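Kojibiose phosphorylase (Gut metagenome, PDB 6W0P) belongs to glycoside hydrolase family 65, whose members carry an N-terminal beta-sandwich domain and a central (alpha/alpha)6-barrel catalytic domain. Local coordinates at residues G62-A67 and L205-T210; R81-I86 and T400-E405; A135-I140 and I157-D162; V590-F595 and P625-I630; K604-N609 and S633-E638. One frame throughout, in Å; residues are numbered along the deposited sequence.

How the contacts relate
The five contacts form two touching pairs and one outlier. Contacts 1 and 2 have centres about 9 Å apart and share the two-stranded antiparallel sheet of strands 64-66 and 83-85; Tyr64 OH of the first lies 3.0 Å from Asn402 ND2 of the second, a probable hydrogen bond. Contact 2 also joins the N-terminal domain to the central catalytic domain. Contacts 4 and 5, with centres about 10 Å apart, both use helix 624-634, and Met594 SD packs 3.6 Å from Asn609 CB. Contact 3 is remote, in the N-terminal domain, its centre about 41 Å from that of contact 1. The nearest atoms of contacts 2 and 4 are about 17 Å apart.

Contact 1. Residues G62-A67 and L205-T210; sequences GIYEYA and LTTNQT
Gln209 and Glu65 supply most of the hydrogen bonds between residues 62-67 and 205-210, each gripping the other segment's backbone with its side chain. Gln209 is extended beyond CG (chi2 -177°), which carries its amide across to straddle Ile63: NE2 donates to Gly62 O at 2.7 Å, lying in that carbonyl's plane, while OE1 accepts from Tyr64 N at 3.0 Å on a lone pair, with 165° at the hydrogen. Because both ends of the amide are engaged, its rotation is fixed; NE2 has a second acceptor in Lys257 O. Glu65 reaches the other way. Its OE1 takes Thr206 N at 2.7 Å, from above the carboxylate plane, and Thr207 N at 2.9 Å, on the syn side and tilted modestly from that plane. OE2 receives Tyr66 N from its own strand at 3.0 Å, which leaves the carboxylate held at both oxygens.

These bonds fall on one edge of strand 64-66. The other edge is paired with strand 83-85, where Glu65 and Phe84 share backbone bonds. Residues 205-209 form the turn between strands 197-204 and 210-217 of the large antiparallel sheet in the N-terminal domain, with Thr210 opening the second strand, so the turn is fastened to the small two-stranded sheet chiefly by side-chain-to-backbone bonds.

Van der Waals contacts fill in between. Thr207 CG2 makes a CH-pi contact over one face of the Tyr64 ring, 3.9 Å from its centroid and 25° off the normal. Ile63 and Gln209 slide past each other in opposite directions, Ile63 CD1 passing 3.6 Å from Gln209 CD, and Tyr66 CD2 meets Thr206 CG2 at 3.8 Å.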
# COMPACT_ATOMS: atom_id res chain seq x y z
N GLY A 62 -1.00 26.00 11.62
CA GLY A 62 -2.44 25.67 11.49
C GLY A 62 -3.05 26.20 10.20
O GLY A 62 -4.26 26.04 9.99
N ILE A 63 -2.25 26.84 9.35
CA ILE A 63 -2.68 27.29 8.00
C ILE A 63 -2.25 26.20 7.01
O ILE A 63 -1.05 25.99 6.85
CB ILE A 63 -2.09 28.66 7.64
CG1 ILE A 63 -2.76 29.78 8.44
CG2 ILE A 63 -2.19 28.90 6.14
CD1 ILE A 63 -4.28 29.89 8.27
N TYR A 64 -3.23 25.50 6.45
CA TYR A 64 -3.04 24.18 5.82
C TYR A 64 -4.03 24.04 4.68
O TYR A 64 -5.05 24.78 4.65
CB TYR A 64 -3.23 23.08 6.87
CG TYR A 64 -4.66 22.73 7.15
CD1 TYR A 64 -5.42 23.45 8.06
CD2 TYR A 64 -5.27 21.68 6.50
CE1 TYR A 64 -6.75 23.14 8.30
CE2 TYR A 64 -6.59 21.34 6.73
CZ TYR A 64 -7.34 22.08 7.63
OH TYR A 64 -8.64 21.73 7.86
N GLU A 65 -3.72 23.12 3.76
CA GLU A 65 -4.61 22.71 2.66
C GLU A 65 -4.60 21.18 2.55
O GLU A 65 -3.65 20.54 3.08
CB GLU A 65 -4.19 23.32 1.32
CG GLU A 65 -5.10 24.43 0.85
CD GLU A 65 -6.58 24.09 0.90
OE1 GLU A 65 -7.35 24.96 1.34
OE2 GLU A 65 -6.95 22.97 0.53
N TYR A 66 -5.58 20.65 1.81
CA TYR A 66 -5.66 19.23 1.42
C TYR A 66 -4.94 19.01 0.09
O TYR A 66 -4.70 19.97 -0.68
CB TYR A 66 -7.13 18.83 1.36
CG TYR A 66 -7.80 18.67 2.70
CD1 TYR A 66 -7.63 17.51 3.44
CD2 TYR A 66 -8.63 19.66 3.21
CE1 TYR A 66 -8.25 17.34 4.67
CE2 TYR A 66 -9.27 19.49 4.42
CZ TYR A 66 -9.08 18.34 5.16
OH TYR A 66 -9.70 18.16 6.36
N ALA A 67 -4.56 17.76 -0.17
CA ALA A 67 -4.11 17.32 -1.51
C ALA A 67 -5.16 17.77 -2.54
O ALA A 67 -6.35 17.71 -2.23
CB ALA A 67 -3.91 15.84 -1.54
N LEU A 205 -7.62 27.44 -0.74
CA LEU A 205 -8.42 26.80 -1.81
C LEU A 205 -9.72 26.24 -1.22
O LEU A 205 -10.77 26.49 -1.80
CB LEU A 205 -7.62 25.66 -2.45
CG LEU A 205 -6.25 26.00 -3.03
CD1 LEU A 205 -5.69 24.84 -3.85
CD2 LEU A 205 -6.30 27.26 -3.89
N THR A 206 -9.61 25.53 -0.08
CA THR A 206 -10.66 24.61 0.44
C THR A 206 -10.93 24.83 1.93
O THR A 206 -12.12 24.75 2.31
CB THR A 206 -10.25 23.16 0.13
OG1 THR A 206 -10.87 22.92 -1.13
CG2 THR A 206 -10.68 22.13 1.15
N THR A 207 -9.89 25.09 2.74
CA THR A 207 -9.95 24.92 4.22
C THR A 207 -10.64 26.11 4.88
O THR A 207 -10.75 26.11 6.11
CB THR A 207 -8.54 24.67 4.76
OG1 THR A 207 -7.72 25.81 4.46
CG2 THR A 207 -7.95 23.42 4.16
N ASN A 208 -11.07 27.10 4.09
CA ASN A 208 -11.85 28.28 4.56
C ASN A 208 -10.97 29.13 5.47
O ASN A 208 -11.47 29.67 6.47
CB ASN A 208 -13.17 27.86 5.23
CG ASN A 208 -14.35 28.64 4.70
OD1 ASN A 208 -14.73 28.45 3.54
ND2 ASN A 208 -14.94 29.50 5.52
N GLN A 209 -9.68 29.23 5.15
CA GLN A 209 -8.71 30.01 5.96
C GLN A 209 -8.30 31.25 5.17
O GLN A 209 -8.09 31.14 3.94
CB GLN A 209 -7.51 29.16 6.34
CG GLN A 209 -7.90 27.98 7.22
CD GLN A 209 -6.67 27.22 7.62
OE1 GLN A 209 -5.77 26.98 6.79
NE2 GLN A 209 -6.61 26.84 8.89
N THR A 210 -8.17 32.36 5.89
CA THR A 210 -7.83 33.69 5.33
C THR A 210 -6.63 34.26 6.08
O THR A 210 -6.41 33.90 7.26
CB THR A 210 -9.03 34.65 5.42
OG1 THR A 210 -9.24 34.98 6.80
CG2 THR A 210 -10.28 34.07 4.80

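Contact 2. Residues R81-I86 and T400-E405; sequences RTHFTI and TRNGKE
His83 carries this contact, its ring reaching from strand 83-85 into the loop of residues 400-405. CG stands between the backbone N and the carbonyl carbon (chi1 69°), which directs the imidazole at the loop. NE2 accepts twice: from Arg401 N at 2.9 Å, tilted 19° from the ring plane, and from Asn402 N at 3.1 Å, lying 38° out of it. Both bonds are fairly straight at the hydrogen, yet neither donor sits squarely in the plane, as expected when two N-H groups share one nitrogen. At the other end of the ring, His83 ND1 is hydrogen-bonded to a water at 2.9 Å, and the same water donates to Arg81 O and to Glu405 O, so that it ties the two segments together a second time.

The loop folds round the ring through its own bonds. Asn402 OD1 lies over one ring face, 3.2 Å from His83 CE1, but its bonding partner is Lys404 N at 2.9 Å, which closes an Asx turn. Thr400 OG1 accepts from Gly403 N at 2.7 Å, an ST motif. Lys404 O sits at the ring edge, 3.3 Å from His83 CE1. Lys404 NZ has its partner in Tyr66 OH, and the Arg401 guanidinium leads away to Thr331 O and Asn61 OD1.

The contact thus joins the N-terminal domain to the central catalytic one through a buried imidazole. With two N-H donors, NE2 acts as an acceptor and so probably carries no hydrogen; the Asx turn and ST motif probably help to fix the loop around those N-H groups.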
# COMPACT_ATOMS: atom_id res chain seq x y z
N ARG A 81 -7.04 11.65 1.16
CA ARG A 81 -6.64 13.06 0.98
C ARG A 81 -5.83 13.55 2.21
O ARG A 81 -6.43 13.89 3.24
CB ARG A 81 -7.91 13.85 0.66
CG ARG A 81 -7.70 15.33 0.38
CD ARG A 81 -9.04 16.04 0.27
NE ARG A 81 -10.03 15.30 -0.50
CZ ARG A 81 -11.34 15.26 -0.24
NH1 ARG A 81 -11.84 15.93 0.80
NH2 ARG A 81 -12.15 14.54 -1.00
N THR A 82 -4.51 13.57 2.07
CA THR A 82 -3.57 14.07 3.11
C THR A 82 -3.74 15.59 3.23
O THR A 82 -4.39 16.20 2.35
CB THR A 82 -2.13 13.66 2.80
OG1 THR A 82 -1.37 13.85 4.00
CG2 THR A 82 -1.52 14.45 1.65
N HIS A 83 -3.20 16.18 4.29
CA HIS A 83 -3.17 17.66 4.43
C HIS A 83 -1.78 18.06 4.91
O HIS A 83 -1.02 17.16 5.35
CB HIS A 83 -4.31 18.15 5.32
CG HIS A 83 -4.14 17.75 6.74
ND1 HIS A 83 -4.57 16.53 7.22
CD2 HIS A 83 -3.60 18.40 7.79
CE1 HIS A 83 -4.31 16.46 8.50
NE2 HIS A 83 -3.70 17.59 8.87
N PHE A 84 -1.47 19.34 4.76
CA PHE A 84 -0.10 19.89 4.97
C PHE A 84 -0.19 21.40 5.25
O PHE A 84 -1.10 22.06 4.71
CB PHE A 84 0.77 19.55 3.75
CG PHE A 84 0.05 19.65 2.42
CD1 PHE A 84 -0.11 20.88 1.79
CD2 PHE A 84 -0.46 18.52 1.81
CE1 PHE A 84 -0.78 20.97 0.58
CE2 PHE A 84 -1.14 18.62 0.60
CZ PHE A 84 -1.30 19.85 -0.01
N THR A 85 0.73 21.90 6.08
CA THR A 85 1.03 23.34 6.34
C THR A 85 1.58 23.93 5.05
O THR A 85 2.48 23.32 4.47
CB THR A 85 2.02 23.47 7.51
OG1 THR A 85 1.54 22.68 8.59
CG2 THR A 85 2.19 24.88 8.01
N ILE A 86 1.02 25.05 4.58
CA ILE A 86 1.28 25.55 3.20
C ILE A 86 2.23 26.76 3.25
O ILE A 86 2.13 27.62 4.15
CB ILE A 86 -0.02 25.86 2.44
CG1 ILE A 86 -0.96 26.75 3.26
CG2 ILE A 86 -0.70 24.57 2.02
CD1 ILE A 86 -2.16 27.26 2.50
N THR A 400 -0.71 14.51 11.77
CA THR A 400 -1.80 15.50 11.59
C THR A 400 -1.30 16.92 11.85
O THR A 400 -0.33 17.08 12.66
CB THR A 400 -2.98 15.16 12.51
OG1 THR A 400 -4.12 15.85 12.03
CG2 THR A 400 -2.74 15.51 13.96
N ARG A 401 -1.93 17.90 11.19
CA ARG A 401 -2.04 19.28 11.72
C ARG A 401 -3.48 19.59 12.14
O ARG A 401 -3.64 20.23 13.19
CB ARG A 401 -1.49 20.33 10.75
CG ARG A 401 -1.45 21.73 11.34
CD ARG A 401 -0.59 21.86 12.59
NE ARG A 401 -0.83 23.12 13.28
CZ ARG A 401 -1.92 23.39 14.00
NH1 ARG A 401 -2.87 22.49 14.16
NH2 ARG A 401 -2.06 24.58 14.55
N ASN A 402 -4.50 19.17 11.39
CA ASN A 402 -5.89 19.65 11.64
C ASN A 402 -6.65 18.68 12.56
O ASN A 402 -7.79 19.02 12.92
CB ASN A 402 -6.66 19.96 10.35
CG ASN A 402 -7.19 18.74 9.65
OD1 ASN A 402 -6.82 17.62 10.03
ND2 ASN A 402 -8.03 18.94 8.63
N GLY A 403 -6.02 17.57 12.98
CA GLY A 403 -6.61 16.56 13.87
C GLY A 403 -7.00 15.29 13.13
O GLY A 403 -7.18 14.22 13.79
N LYS A 404 -7.18 15.38 11.82
CA LYS A 404 -7.51 14.20 10.97
C LYS A 404 -6.22 13.44 10.65
O LYS A 404 -5.14 14.07 10.57
CB LYS A 404 -8.19 14.61 9.66
CG LYS A 404 -9.54 15.25 9.84
CD LYS A 404 -10.28 15.44 8.55
CE LYS A 404 -11.68 15.96 8.80
NZ LYS A 404 -12.15 16.75 7.64
N GLU A 405 -6.35 12.13 10.41
CA GLU A 405 -5.18 11.32 9.99
C GLU A 405 -4.68 11.87 8.65
O GLU A 405 -5.49 12.01 7.72
CB GLU A 405 -5.54 9.84 9.94
CG GLU A 405 -4.35 8.97 9.59
CD GLU A 405 -3.23 9.09 10.61
OE1 GLU A 405 -3.36 8.46 11.68
OE2 GLU A 405 -2.25 9.82 10.35
O HOH W 1 -5.69 14.30 5.83

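Contact 3. Residues A135-I140 and I157-D162; sequences AKIKII and ISFESD
Ile139 CG1 and Phe159 CG both stand anti to the carbonyl carbon, beside the backbone N, which lays the two side chains side by side and pointing the same way; a further bend in Ile139 (chi2 -57°) carries CD1 to within 3.3 Å of Phe159 CD1, a tight apolar meeting. The two residues form a non-hydrogen-bonded pair of the antiparallel hairpin made by strands 135-145 and 152-161, central strands of the large sheet in the N-terminal beta-sandwich. The short segments run at 158° to each other, with axes 4.4 Å apart at closest approach.

Ile137 and Ser161 make the other non-hydrogen-bonded pair, on the same sheet face as Ile139 and Phe159. That face is covered by the second sheet of the sandwich: Phe159 touches Leu169 of strand 165-174 and Leu237 of strand 230-239. In the hydrogen-bonded pairs, Lys138 and Glu160 exchange two backbone bonds, Lys138 N to Glu160 O being 2.8 Å, and Ile140 and Ser158 do likewise. Their side chains project from the opposite face, where the amine of Lys138 and the carboxylate of Glu160 stay too far apart for a salt bridge. Ser158 OG lies 3.4 Å from Ile140 CB and is bridged by a water to Lys138 O.

At the end of the ladder a side chain stands in for a backbone acceptor. Asp162 N donates to Lys136 O at 2.9 Å, and Asp162 OD1 accepts the return bond from Lys136 N at 2.8 Å, nearly straight at 173°, the donor standing above the carboxylate plane.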
# COMPACT_ATOMS: atom_id res chain seq x y z
N ALA A 135 30.95 50.18 -9.16
CA ALA A 135 30.52 50.40 -7.76
C ALA A 135 30.79 49.14 -6.94
O ALA A 135 30.64 48.03 -7.48
CB ALA A 135 29.06 50.77 -7.71
N LYS A 136 31.18 49.36 -5.68
CA LYS A 136 31.12 48.36 -4.59
C LYS A 136 30.04 48.82 -3.60
O LYS A 136 30.23 49.90 -2.96
CB LYS A 136 32.50 48.22 -3.93
CG LYS A 136 33.59 47.80 -4.88
CD LYS A 136 34.84 47.35 -4.20
CE LYS A 136 36.00 47.30 -5.17
NZ LYS A 136 37.16 46.56 -4.61
N ILE A 137 28.93 48.07 -3.53
CA ILE A 137 27.79 48.37 -2.61
C ILE A 137 27.74 47.30 -1.50
O ILE A 137 27.46 46.11 -1.78
CB ILE A 137 26.49 48.49 -3.39
CG1 ILE A 137 26.70 49.21 -4.74
CG2 ILE A 137 25.43 49.17 -2.54
CD1 ILE A 137 25.43 49.47 -5.50
N LYS A 138 28.04 47.72 -0.28
CA LYS A 138 27.88 46.88 0.94
C LYS A 138 26.39 46.86 1.32
O LYS A 138 25.80 47.93 1.58
CB LYS A 138 28.79 47.41 2.05
CG LYS A 138 29.14 46.37 3.10
CD LYS A 138 29.52 46.99 4.42
CE LYS A 138 29.53 46.00 5.57
NZ LYS A 138 29.68 46.73 6.85
N ILE A 139 25.79 45.67 1.26
CA ILE A 139 24.35 45.42 1.58
C ILE A 139 24.31 44.74 2.95
O ILE A 139 24.97 43.69 3.08
CB ILE A 139 23.68 44.48 0.56
CG1 ILE A 139 23.92 44.90 -0.90
CG2 ILE A 139 22.20 44.32 0.88
CD1 ILE A 139 23.48 46.28 -1.20
N ILE A 140 23.53 45.26 3.88
CA ILE A 140 23.21 44.53 5.14
C ILE A 140 21.69 44.34 5.17
O ILE A 140 20.99 45.34 5.13
CB ILE A 140 23.70 45.28 6.39
CG1 ILE A 140 25.14 45.78 6.26
CG2 ILE A 140 23.52 44.41 7.62
CD1 ILE A 140 25.54 46.80 7.34
N ILE A 157 17.08 47.03 5.70
CA ILE A 157 17.98 46.97 4.53
C ILE A 157 18.79 48.27 4.50
O ILE A 157 18.17 49.35 4.44
CB ILE A 157 17.18 46.76 3.23
CG1 ILE A 157 16.20 45.60 3.34
CG2 ILE A 157 18.13 46.58 2.06
CD1 ILE A 157 15.11 45.61 2.28
N SER A 158 20.11 48.14 4.56
CA SER A 158 21.07 49.26 4.40
C SER A 158 21.96 49.04 3.16
O SER A 158 22.33 47.90 2.86
CB SER A 158 21.89 49.41 5.63
OG SER A 158 22.97 48.51 5.60
N PHE A 159 22.31 50.14 2.50
CA PHE A 159 23.16 50.19 1.29
C PHE A 159 24.34 51.13 1.59
O PHE A 159 24.11 52.22 2.16
CB PHE A 159 22.34 50.70 0.11
CG PHE A 159 21.16 49.84 -0.29
CD1 PHE A 159 21.30 48.82 -1.20
CD2 PHE A 159 19.89 50.10 0.21
CE1 PHE A 159 20.21 48.05 -1.59
CE2 PHE A 159 18.81 49.33 -0.17
CZ PHE A 159 18.97 48.31 -1.07
N GLU A 160 25.57 50.71 1.30
CA GLU A 160 26.72 51.65 1.38
C GLU A 160 27.59 51.47 0.13
O GLU A 160 28.31 50.45 0.05
CB GLU A 160 27.54 51.45 2.65
CG GLU A 160 28.65 52.50 2.78
CD GLU A 160 29.30 52.62 4.16
OE1 GLU A 160 28.72 52.08 5.14
OE2 GLU A 160 30.39 53.22 4.24
N SER A 161 27.51 52.44 -0.79
CA SER A 161 28.26 52.48 -2.07
C SER A 161 29.59 53.20 -1.86
O SER A 161 29.60 54.21 -1.15
CB SER A 161 27.46 53.14 -3.15
OG SER A 161 28.05 52.90 -4.42
N ASP A 162 30.67 52.69 -2.46
CA ASP A 162 32.00 53.37 -2.47
C ASP A 162 31.98 54.55 -3.47
O ASP A 162 32.86 55.39 -3.37
CB ASP A 162 33.17 52.40 -2.70
CG ASP A 162 33.22 51.74 -4.08
OD1 ASP A 162 32.22 51.86 -4.85
OD2 ASP A 162 34.27 51.11 -4.39
O HOH W 2 25.16 48.81 4.31

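Contact 4. Residues V590-F595 and P625-I630; sequences VLMFMF and PSIHSI
Ile627 is the main bump of this interface, pushed from helix 624-634 into a hollow of helix 590-596 walled by Leu591, Met592 and Phe595. Each part of its side chain has its own neighbour. CG2 of Ile627 settles between the backbone Leu591 O, 4.0 Å away, and Phe595 CB, 4.1 Å away. CG1 faces the sulfur of Met592 more loosely, at 4.4 Å from SD. CD1 comes down on the Phe595 ring, 3.8 Å from the centroid and 15° off the normal, a CH-pi contact over the face but offset toward the CD2-CE2 rim.

Phe595 is itself the reciprocal projection. With CG anti to the backbone N (chi1 166°), its ring is directed at the partner helix and fits between Ile627 and Ile630, the first over its face and the second at its edge, where Ile630 CG2 is 3.9 Å from Phe595 CE1. Both helices belong to the helical catalytic domain, an (alpha/alpha)6 barrel in this family. Here the short segments cross at 59° with axes 10.3 Å apart, a separation that bulky side chains from both helices bridge. A third helix, 666-680, closes the far end of the cluster: Met674 touches Phe595 and Tyr678 touches Ile630.

At the opposite end of the interface Leu591 meets His628, the two side chains crossing at about a right angle. One leucine branch does the touching, Leu591 CD1 lying 3.5 Å from His628 NE2, while ND1 of the same imidazole bonds back to Ser624 O in the preceding turn, and Pro588 packs against both Ile627 and His628.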
# COMPACT_ATOMS: atom_id res chain seq x y z
N VAL A 590 10.15 -1.80 23.78
CA VAL A 590 10.19 -2.17 25.23
C VAL A 590 10.90 -1.04 25.99
O VAL A 590 10.40 -0.61 27.06
CB VAL A 590 10.89 -3.52 25.45
CG1 VAL A 590 11.25 -3.74 26.92
CG2 VAL A 590 10.06 -4.66 24.91
N LEU A 591 12.05 -0.59 25.49
CA LEU A 591 12.92 0.40 26.19
C LEU A 591 12.23 1.76 26.21
O LEU A 591 12.55 2.59 27.09
CB LEU A 591 14.29 0.46 25.49
CG LEU A 591 15.20 -0.75 25.69
CD1 LEU A 591 16.64 -0.40 25.33
CD2 LEU A 591 15.13 -1.29 27.12
N MET A 592 11.31 2.00 25.27
CA MET A 592 10.47 3.22 25.28
C MET A 592 9.56 3.21 26.52
O MET A 592 9.57 4.20 27.25
CB MET A 592 9.61 3.31 24.02
CG MET A 592 9.02 4.68 23.85
SD MET A 592 10.33 5.87 23.51
CE MET A 592 9.49 7.40 23.91
N PHE A 593 8.77 2.17 26.78
CA PHE A 593 7.86 2.25 27.95
C PHE A 593 8.69 2.17 29.24
O PHE A 593 8.29 2.74 30.23
CB PHE A 593 6.68 1.27 27.86
CG PHE A 593 7.00 -0.18 28.11
CD1 PHE A 593 7.18 -0.64 29.40
CD2 PHE A 593 7.06 -1.07 27.06
CE1 PHE A 593 7.45 -1.98 29.64
CE2 PHE A 593 7.31 -2.41 27.29
CZ PHE A 593 7.51 -2.86 28.58
N MET A 594 9.84 1.51 29.21
CA MET A 594 10.72 1.42 30.38
C MET A 594 11.29 2.81 30.66
O MET A 594 11.30 3.21 31.84
CB MET A 594 11.80 0.36 30.16
CG MET A 594 11.19 -1.04 30.12
SD MET A 594 12.35 -2.40 30.36
CE MET A 594 12.55 -2.29 32.14
N PHE A 595 11.62 3.60 29.63
CA PHE A 595 12.05 5.02 29.80
C PHE A 595 10.90 5.85 30.40
O PHE A 595 11.15 6.60 31.35
CB PHE A 595 12.46 5.62 28.46
CG PHE A 595 12.57 7.12 28.47
CD1 PHE A 595 13.63 7.75 29.13
CD2 PHE A 595 11.69 7.91 27.75
CE1 PHE A 595 13.75 9.12 29.12
CE2 PHE A 595 11.82 9.29 27.74
CZ PHE A 595 12.84 9.89 28.43
N PRO A 625 18.99 7.09 19.77
CA PRO A 625 20.24 7.27 20.51
C PRO A 625 20.10 7.86 21.91
O PRO A 625 20.78 7.41 22.81
CB PRO A 625 21.05 8.23 19.61
CG PRO A 625 20.54 7.91 18.21
CD PRO A 625 19.06 7.69 18.41
N SER A 626 19.23 8.86 22.08
CA SER A 626 19.02 9.58 23.36
C SER A 626 18.38 8.66 24.41
O SER A 626 18.72 8.77 25.60
CB SER A 626 18.22 10.87 23.15
OG SER A 626 16.88 10.62 22.75
N ILE A 627 17.44 7.81 24.02
CA ILE A 627 16.72 6.91 24.96
C ILE A 627 17.73 5.89 25.49
O ILE A 627 17.77 5.66 26.70
CB ILE A 627 15.54 6.22 24.26
CG1 ILE A 627 14.52 7.24 23.77
CG2 ILE A 627 14.92 5.19 25.18
CD1 ILE A 627 14.03 8.12 24.86
N HIS A 628 18.52 5.32 24.60
CA HIS A 628 19.56 4.32 24.95
C HIS A 628 20.63 4.99 25.83
O HIS A 628 21.09 4.35 26.81
CB HIS A 628 20.08 3.63 23.66
CG HIS A 628 19.09 2.72 23.00
ND1 HIS A 628 18.21 3.15 22.02
CD2 HIS A 628 18.83 1.41 23.19
CE1 HIS A 628 17.46 2.14 21.64
NE2 HIS A 628 17.82 1.06 22.34
N SER A 629 21.05 6.23 25.50
CA SER A 629 22.04 6.98 26.31
C SER A 629 21.48 7.15 27.72
O SER A 629 22.23 6.92 28.69
CB SER A 629 22.41 8.34 25.76
OG SER A 629 23.36 8.95 26.64
N ILE A 630 20.20 7.52 27.84
CA ILE A 630 19.57 7.84 29.15
C ILE A 630 19.51 6.57 29.97
O ILE A 630 19.87 6.64 31.14
CB ILE A 630 18.18 8.49 28.99
CG1 ILE A 630 18.34 9.92 28.45
CG2 ILE A 630 17.43 8.44 30.31
CD1 ILE A 630 17.19 10.39 27.62

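Contact 5. Residues K604-N609 and S633-E638; sequences KQLLAN and SKIGLE
Leu607 and Ile635 bring the backbones closest, their CA atoms 6.4 Å apart, where helix 603-613 runs past the C-terminal end of helix 624-634, near the surface of the helical central catalytic domain. That end is a Schellman motif: Gly636, with positive phi (79°), is the C-prime residue, Leu637 N bonds to Ala632 O, and Gly636 N reaches Ser633 O at 3.0 Å. Ile635 is the first residue to leave helical geometry, which places it against the neighbouring helix.

Its two branches divide the work. A chi1 of 59° puts CG1 between the backbone N and the carbonyl carbon and CG2 anti to the carbonyl carbon; the extended chi2 (-170°) carries CD1 to Leu607. Ile635 CG2 presses on Leu606 CB at 3.6 Å, whereas Ile635 CD1 lies 3.9 Å from Leu607 CA and 4.0 Å from Leu607 CD1. The same Leu607 methyl is approached more loosely by Leu637 CD1, at 4.3 Å. Leu606 CD1 touches Lys634 CG, 4.0 Å away; two bends in the lysine chain then lead its amine off. Tyr610 also touches Ile635 and Leu637.

No hydrogen bond links the two segments. Contact is made by aliphatic carbons, Leu606 being buried and its neighbours partly exposed, while a polar tie lies just beside it, from Gln603 NE2 to Lys634 O. The fit therefore probably depends on shape and exclusion of water rather than on directional bonds.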
# COMPACT_ATOMS: atom_id res chain seq x y z
N LYS A 604 18.27 -4.00 37.64
CA LYS A 604 18.41 -5.34 37.03
C LYS A 604 17.42 -5.49 35.87
O LYS A 604 17.77 -6.12 34.88
CB LYS A 604 18.21 -6.44 38.08
CG LYS A 604 19.42 -6.67 38.98
CD LYS A 604 19.20 -7.77 40.01
CE LYS A 604 20.49 -8.16 40.71
NZ LYS A 604 20.23 -9.12 41.81
N GLN A 605 16.21 -4.95 36.00
CA GLN A 605 15.17 -5.01 34.92
C GLN A 605 15.63 -4.22 33.69
O GLN A 605 15.55 -4.77 32.56
CB GLN A 605 13.83 -4.51 35.44
CG GLN A 605 13.16 -5.55 36.34
CD GLN A 605 11.90 -4.99 36.95
OE1 GLN A 605 11.89 -3.88 37.46
NE2 GLN A 605 10.82 -5.75 36.83
N LEU A 606 16.08 -2.99 33.90
CA LEU A 606 16.63 -2.12 32.83
C LEU A 606 17.84 -2.79 32.18
O LEU A 606 17.93 -2.75 30.93
CB LEU A 606 16.99 -0.76 33.43
CG LEU A 606 15.81 0.07 33.92
CD1 LEU A 606 16.29 1.10 34.93
CD2 LEU A 606 15.13 0.77 32.74
N LEU A 607 18.75 -3.38 32.96
CA LEU A 607 19.99 -3.95 32.37
C LEU A 607 19.61 -5.20 31.56
O LEU A 607 20.12 -5.35 30.45
CB LEU A 607 21.04 -4.21 33.47
CG LEU A 607 22.35 -4.89 33.05
CD1 LEU A 607 23.27 -3.96 32.28
CD2 LEU A 607 23.10 -5.43 34.28
N ALA A 608 18.70 -6.04 32.05
CA ALA A 608 18.31 -7.26 31.32
C ALA A 608 17.71 -6.85 29.97
O ALA A 608 18.15 -7.35 28.94
CB ALA A 608 17.34 -8.08 32.12
N ASN A 609 16.78 -5.90 29.97
CA ASN A 609 16.07 -5.48 28.73
C ASN A 609 17.02 -4.68 27.84
O ASN A 609 16.96 -4.85 26.62
CB ASN A 609 14.77 -4.76 29.04
CG ASN A 609 13.75 -5.72 29.62
OD1 ASN A 609 12.99 -6.30 28.85
ND2 ASN A 609 13.75 -5.93 30.94
N SER A 633 23.07 5.46 31.08
CA SER A 633 23.48 6.29 32.25
C SER A 633 22.86 5.71 33.53
O SER A 633 23.59 5.48 34.49
CB SER A 633 23.11 7.74 32.07
OG SER A 633 24.07 8.43 31.29
N LYS A 634 21.54 5.48 33.52
CA LYS A 634 20.74 5.00 34.67
C LYS A 634 21.32 3.68 35.21
O LYS A 634 21.25 3.49 36.45
CB LYS A 634 19.29 4.81 34.24
CG LYS A 634 18.28 4.53 35.35
CD LYS A 634 17.99 5.70 36.24
CE LYS A 634 17.33 6.87 35.53
NZ LYS A 634 17.27 8.09 36.38
N ILE A 635 21.89 2.83 34.35
CA ILE A 635 22.42 1.49 34.78
C ILE A 635 23.96 1.48 34.86
O ILE A 635 24.52 0.38 34.98
CB ILE A 635 21.85 0.36 33.89
CG1 ILE A 635 22.21 0.54 32.41
CG2 ILE A 635 20.35 0.22 34.08
CD1 ILE A 635 21.48 -0.42 31.51
N GLY A 636 24.63 2.64 34.86
CA GLY A 636 26.08 2.74 35.11
C GLY A 636 26.94 2.39 33.90
O GLY A 636 28.15 2.21 34.11
N LEU A 637 26.37 2.32 32.68
CA LEU A 637 27.15 2.02 31.44
C LEU A 637 27.60 3.35 30.79
O LEU A 637 27.01 3.79 29.76
CB LEU A 637 26.28 1.21 30.47
CG LEU A 637 25.86 -0.17 30.93
CD1 LEU A 637 25.07 -0.86 29.83
CD2 LEU A 637 27.08 -1.01 31.30
N GLU A 638 28.64 3.93 31.37
CA GLU A 638 29.11 5.31 31.08
C GLU A 638 29.63 5.39 29.64
O GLU A 638 29.43 6.45 28.99
CB GLU A 638 30.21 5.71 32.06
CG GLU A 638 29.75 5.82 33.50
CD GLU A 638 30.87 6.30 34.40
OE1 GLU A 638 31.47 5.44 35.12
OE2 GLU A 638 31.18 7.52 34.36